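Local coordinates for Mll2253 protein (PDB 3Q63) that is of unknown function but belongs to the AHA1 family and has the helix-grip fold of the Bet v 1-like clan, at residues H19-L24 / L139-D143; P85-L89 / R114-A120. All coordinates share one frame; numbering follows the deposited sequence.

Contact 1: residues H19-L24 / L139-D143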
# COMPACT_ATOMS: atom_id res chain seq x y z
N HIS B 19 1.60 -23.79 12.69
CA HIS B 19 2.25 -23.20 13.85
C HIS B 19 1.21 -23.13 14.96
O HIS B 19 0.02 -23.07 14.69
CB HIS B 19 2.79 -21.81 13.52
CG HIS B 19 3.88 -21.81 12.50
ND1 HIS B 19 5.20 -22.06 12.81
CD2 HIS B 19 3.83 -21.69 11.15
CE1 HIS B 19 5.91 -22.09 11.71
NE2 HIS B 19 5.11 -21.87 10.68
N PRO B 20 1.66 -23.17 16.22
CA PRO B 20 0.76 -23.10 17.37
C PRO B 20 0.08 -21.74 17.45
O PRO B 20 0.63 -20.74 16.99
CB PRO B 20 1.68 -23.38 18.56
CG PRO B 20 3.03 -22.93 18.07
CD PRO B 20 3.05 -23.43 16.65
N PRO B 21 -1.13 -21.70 18.03
CA PRO B 21 -1.89 -20.45 18.17
C PRO B 21 -1.12 -19.30 18.83
O PRO B 21 -1.21 -18.16 18.38
CB PRO B 21 -3.13 -20.89 18.96
CG PRO B 21 -2.64 -22.08 19.74
CD PRO B 21 -1.80 -22.81 18.72
N GLU B 22 -0.36 -19.60 19.88
CA GLU B 22 0.40 -18.56 20.57
C GLU B 22 1.37 -17.80 19.67
O GLU B 22 1.51 -16.58 19.79
CB GLU B 22 1.18 -19.16 21.75
CG GLU B 22 0.29 -19.72 22.82
CD GLU B 22 -0.35 -21.03 22.40
OE1 GLU B 22 -1.46 -21.34 22.90
OE2 GLU B 22 0.27 -21.75 21.58
N LYS B 23 2.03 -18.53 18.78
CA LYS B 23 2.98 -17.94 17.84
C LYS B 23 2.23 -17.07 16.84
O LYS B 23 2.63 -15.94 16.56
CB LYS B 23 3.73 -19.07 17.12
CG LYS B 23 4.66 -18.63 16.01
CD LYS B 23 6.07 -18.45 16.52
CE LYS B 23 7.06 -19.16 15.61
NZ LYS B 23 6.84 -20.63 15.63
N LEU B 24 1.14 -17.60 16.30
CA LEU B 24 0.33 -16.86 15.34
C LEU B 24 -0.17 -15.59 16.03
O LEU B 24 -0.08 -14.50 15.48
CB LEU B 24 -0.87 -17.71 14.89
CG LEU B 24 -1.40 -17.57 13.46
CD1 LEU B 24 -2.80 -18.15 13.40
CD2 LEU B 24 -1.42 -16.11 13.02
N LEU B 139 6.42 -16.72 9.97
CA LEU B 139 6.35 -17.77 10.98
C LEU B 139 7.37 -18.89 10.71
O LEU B 139 7.89 -19.50 11.66
CB LEU B 139 4.93 -18.35 11.05
CG LEU B 139 3.85 -17.38 11.59
CD1 LEU B 139 2.47 -18.05 11.59
CD2 LEU B 139 4.23 -16.97 13.01
N ASP B 140 7.65 -19.16 9.44
CA ASP B 140 8.62 -20.19 9.07
C ASP B 140 10.07 -19.75 9.24
O ASP B 140 10.91 -20.52 9.71
CB ASP B 140 8.42 -20.66 7.63
CG ASP B 140 7.20 -21.54 7.45
OD1 ASP B 140 6.77 -22.17 8.45
OD2 ASP B 140 6.69 -21.63 6.31
N ARG B 141 10.39 -18.51 8.86
CA ARG B 141 11.77 -18.05 9.00
C ARG B 141 12.14 -17.74 10.44
O ARG B 141 13.31 -17.60 10.76
CB ARG B 141 12.02 -16.82 8.13
CG ARG B 141 11.43 -15.54 8.67
CD ARG B 141 12.12 -14.34 8.04
NE ARG B 141 12.19 -14.45 6.58
CZ ARG B 141 11.16 -14.27 5.76
NH1 ARG B 141 9.96 -13.97 6.25
NH2 ARG B 141 11.33 -14.37 4.45
N THR B 142 11.13 -17.61 11.30
CA THR B 142 11.39 -17.32 12.70
C THR B 142 11.24 -18.59 13.52
O THR B 142 11.22 -18.56 14.75
CB THR B 142 10.42 -16.25 13.25
OG1 THR B 142 9.07 -16.72 13.17
CG2 THR B 142 10.56 -14.96 12.46
N ASP B 143 11.12 -19.72 12.83
CA ASP B 143 10.97 -21.00 13.49
C ASP B 143 12.32 -21.72 13.60
O ASP B 143 13.23 -21.47 12.80
CB ASP B 143 9.99 -21.87 12.70
CG ASP B 143 9.78 -23.22 13.33
OD1 ASP B 143 9.12 -23.30 14.39
OD2 ASP B 143 10.30 -24.22 12.77
O HOH W 1 5.71 -23.38 15.10
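His19, just ahead of the N-cap residue Pro20 of helix 21-29, and Leu139, in the last turn of helix 118-141, bring the two backbones closest, with their CA atoms 7.4 Å apart. The imidazole of His19 and the aliphatic chain of Lys23 both pack on Leu139. CB of Leu139 sits over one face of the ring, 3.6 Å from its centroid and 17° off the ring normal, a CH-pi contact displaced toward the CD2 and NE2 rim. With CG anti to the carbonyl carbon (chi1 -65°), the ring reaches past Leu139 and presents NE2 to the carboxylate of Asp140. NE2 donates to OD1 of Asp140 over 2.8 Å; the oxygen lies in the ring plane, but the nitrogen meets it from above the carboxylate plane. This His-carboxylate bond, together with water 1 at 2.7 Å from ND1 of His19, engages both ring nitrogens and should fix the ring's rotation. Were His19 an alanine, OD1 of Asp140 would probably lose its imidazole donor, water 1 its ND1 partner, and a gap would open over CB of Leu139.

Lys23 adds a second point of attachment. Its CG presses on CD2 of Leu139 at a tight 3.5 Å, and the bent chain then carries NZ to OD1 of Asp143 in a long salt bridge of 3.7 Å. Water 1 also donates a weak bond to that oxygen, linking the histidine to the residues that follow the helix. Thr142, where the helix ends, turns its hydroxyl back to the carbonyl of Leu138.

On the inner side, Leu24 and Leu139 both pack on Ile17 of strand 9-17, while Leu24 also touches Thr104 and Leu106 of strand 103-113. The close of the long C-terminal helix is thereby joined to the start of helix 21-29 above two neighbouring sheet strands.

Contact 2: residues P85-L89 / R114-A120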
# COMPACT_ATOMS: atom_id res chain seq x y z
N PRO B 85 -16.86 8.30 -2.41
CA PRO B 85 -17.49 7.12 -1.79
C PRO B 85 -16.91 5.79 -2.26
O PRO B 85 -17.04 4.77 -1.58
CB PRO B 85 -18.96 7.28 -2.17
CG PRO B 85 -18.90 8.03 -3.46
CD PRO B 85 -17.85 9.07 -3.18
N ALA B 86 -16.26 5.81 -3.42
CA ALA B 86 -15.65 4.61 -3.96
C ALA B 86 -14.44 4.21 -3.11
O ALA B 86 -14.09 3.03 -3.03
CB ALA B 86 -15.21 4.86 -5.40
N PHE B 87 -13.84 5.20 -2.46
CA PHE B 87 -12.66 4.98 -1.62
C PHE B 87 -12.92 5.18 -0.13
O PHE B 87 -12.13 4.73 0.71
CB PHE B 87 -11.53 5.91 -2.07
CG PHE B 87 -10.98 5.58 -3.42
CD1 PHE B 87 -10.26 4.41 -3.62
CD2 PHE B 87 -11.20 6.42 -4.50
CE1 PHE B 87 -9.76 4.08 -4.88
CE2 PHE B 87 -10.71 6.10 -5.77
CZ PHE B 87 -9.99 4.93 -5.96
N ASP B 88 -14.02 5.85 0.21
CA ASP B 88 -14.37 6.09 1.60
C ASP B 88 -14.67 4.74 2.26
O ASP B 88 -15.82 4.31 2.32
CB ASP B 88 -15.59 7.01 1.67
CG ASP B 88 -15.92 7.45 3.08
OD1 ASP B 88 -15.03 8.00 3.75
OD2 ASP B 88 -17.08 7.25 3.50
N LEU B 89 -13.63 4.09 2.77
CA LEU B 89 -13.76 2.77 3.37
C LEU B 89 -14.06 2.75 4.86
O LEU B 89 -13.45 3.47 5.64
CB LEU B 89 -12.48 1.97 3.10
CG LEU B 89 -12.41 0.48 3.48
CD1 LEU B 89 -13.51 -0.30 2.76
CD2 LEU B 89 -11.04 -0.06 3.09
N ARG B 114 -19.48 -1.56 0.94
CA ARG B 114 -20.75 -1.12 0.36
C ARG B 114 -20.88 -1.64 -1.07
O ARG B 114 -19.88 -1.97 -1.71
CB ARG B 114 -20.83 0.40 0.35
CG ARG B 114 -20.95 1.02 1.73
CD ARG B 114 -20.27 2.38 1.74
NE ARG B 114 -20.78 3.26 0.69
CZ ARG B 114 -20.14 4.34 0.25
NH1 ARG B 114 -18.97 4.67 0.77
NH2 ARG B 114 -20.67 5.08 -0.71
N PRO B 115 -22.11 -1.70 -1.59
CA PRO B 115 -22.36 -2.18 -2.95
C PRO B 115 -21.79 -1.27 -4.03
O PRO B 115 -21.73 -1.63 -5.21
CB PRO B 115 -23.88 -2.26 -3.02
CG PRO B 115 -24.30 -1.13 -2.13
CD PRO B 115 -23.38 -1.30 -0.94
N ASP B 116 -21.36 -0.08 -3.62
CA ASP B 116 -20.79 0.90 -4.55
C ASP B 116 -19.27 0.94 -4.43
O ASP B 116 -18.62 1.86 -4.93
CB ASP B 116 -21.39 2.28 -4.25
CG ASP B 116 -21.19 2.71 -2.81
OD1 ASP B 116 -20.06 3.11 -2.47
OD2 ASP B 116 -22.16 2.65 -2.02
N GLN B 117 -18.72 -0.07 -3.77
CA GLN B 117 -17.27 -0.18 -3.57
C GLN B 117 -16.77 -1.52 -4.11
O GLN B 117 -16.17 -2.32 -3.38
CB GLN B 117 -16.94 -0.07 -2.08
CG GLN B 117 -17.51 1.18 -1.44
CD GLN B 117 -17.15 1.31 0.03
OE1 GLN B 117 -17.45 0.42 0.83
NE2 GLN B 117 -16.51 2.42 0.39
N ARG B 118 -17.02 -1.74 -5.39
CA ARG B 118 -16.63 -2.97 -6.08
C ARG B 118 -15.12 -3.19 -6.06
O ARG B 118 -14.65 -4.30 -5.80
CB ARG B 118 -17.11 -2.92 -7.54
CG ARG B 118 -18.62 -2.70 -7.69
CD ARG B 118 -19.41 -3.99 -7.55
NE ARG B 118 -19.26 -4.84 -8.73
CZ ARG B 118 -19.85 -6.03 -8.88
NH1 ARG B 118 -19.66 -6.73 -9.99
NH2 ARG B 118 -20.62 -6.52 -7.92
N ARG B 119 -14.36 -2.13 -6.32
CA ARG B 119 -12.90 -2.23 -6.35
C ARG B 119 -12.31 -2.53 -4.97
O ARG B 119 -11.27 -3.19 -4.87
CB ARG B 119 -12.29 -0.93 -6.88
CG ARG B 119 -12.82 -0.48 -8.24
CD ARG B 119 -12.65 -1.54 -9.33
NE ARG B 119 -13.71 -2.55 -9.30
CZ ARG B 119 -13.81 -3.56 -10.16
NH1 ARG B 119 -12.92 -3.70 -11.13
NH2 ARG B 119 -14.81 -4.43 -10.05
N ALA B 120 -12.96 -2.04 -3.92
CA ALA B 120 -12.49 -2.26 -2.56
C ALA B 120 -12.71 -3.71 -2.14
O ALA B 120 -11.84 -4.32 -1.50
CB ALA B 120 -13.21 -1.33 -1.60
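Ala86 and Gln117 mark the closest backbone approach, 5.1 Å between CA atoms, where the irregular segment 85-89 passes a type I beta turn, Arg114 to Gln117, leading into helix 118-141 of the helix-grip fold. Gln117 occupies the N-cap position, and its side chain bridges the two segments. Its CG stands beside the backbone N (chi1 -54°), and from there the chain runs out straight (chi2 -179°) to bring the amide to two carbonyls of the loop: NE2 donates to O of Pro85 at 3.1 Å, arriving nearly along the C=O axis, and more weakly to O of Asp88 at 2.8 Å. Asp88 centres an inverse gamma turn, and its carboxylate is held by the backbone N of His82.

The guanidinium of Arg114 lies beside Pro85, with NH2 3.1 Å from CB of Pro85, and CG of Gln117 lies over one of its faces. A salt bridge from NH2 of Arg114 to OD1 of Asp116, 2.7 Å long, steadies the group. CD1 of Leu89 meets CB of Ala120, and both residues rest on Phe113. Phe87 packs on Asn52 of the second subunit. The Gln117 amide is itself oriented by its oxygen, OE1, which accepts a nearly straight 2.8 Å bond from the backbone N of Arg114.

How the contacts relate
From the N terminus, the chain runs through strand 9-17 into segment 19-24, and contact 1 closes only when the chain is almost complete, at 139-143, after all the remaining strands have been laid down. Contact 2 falls wholly within that span: it closes a much shorter loop, from 85-89 to 114-120, containing strands 92-100 and 103-113. Helix 118-141 serves both, contact 2 at its beginning and contact 1 at its end, so their nearest atoms remain about 21 Å apart on opposite sides of the chain's centre. One end of the helix is tied to the loop following strand 73-77, the other to helix 21-29.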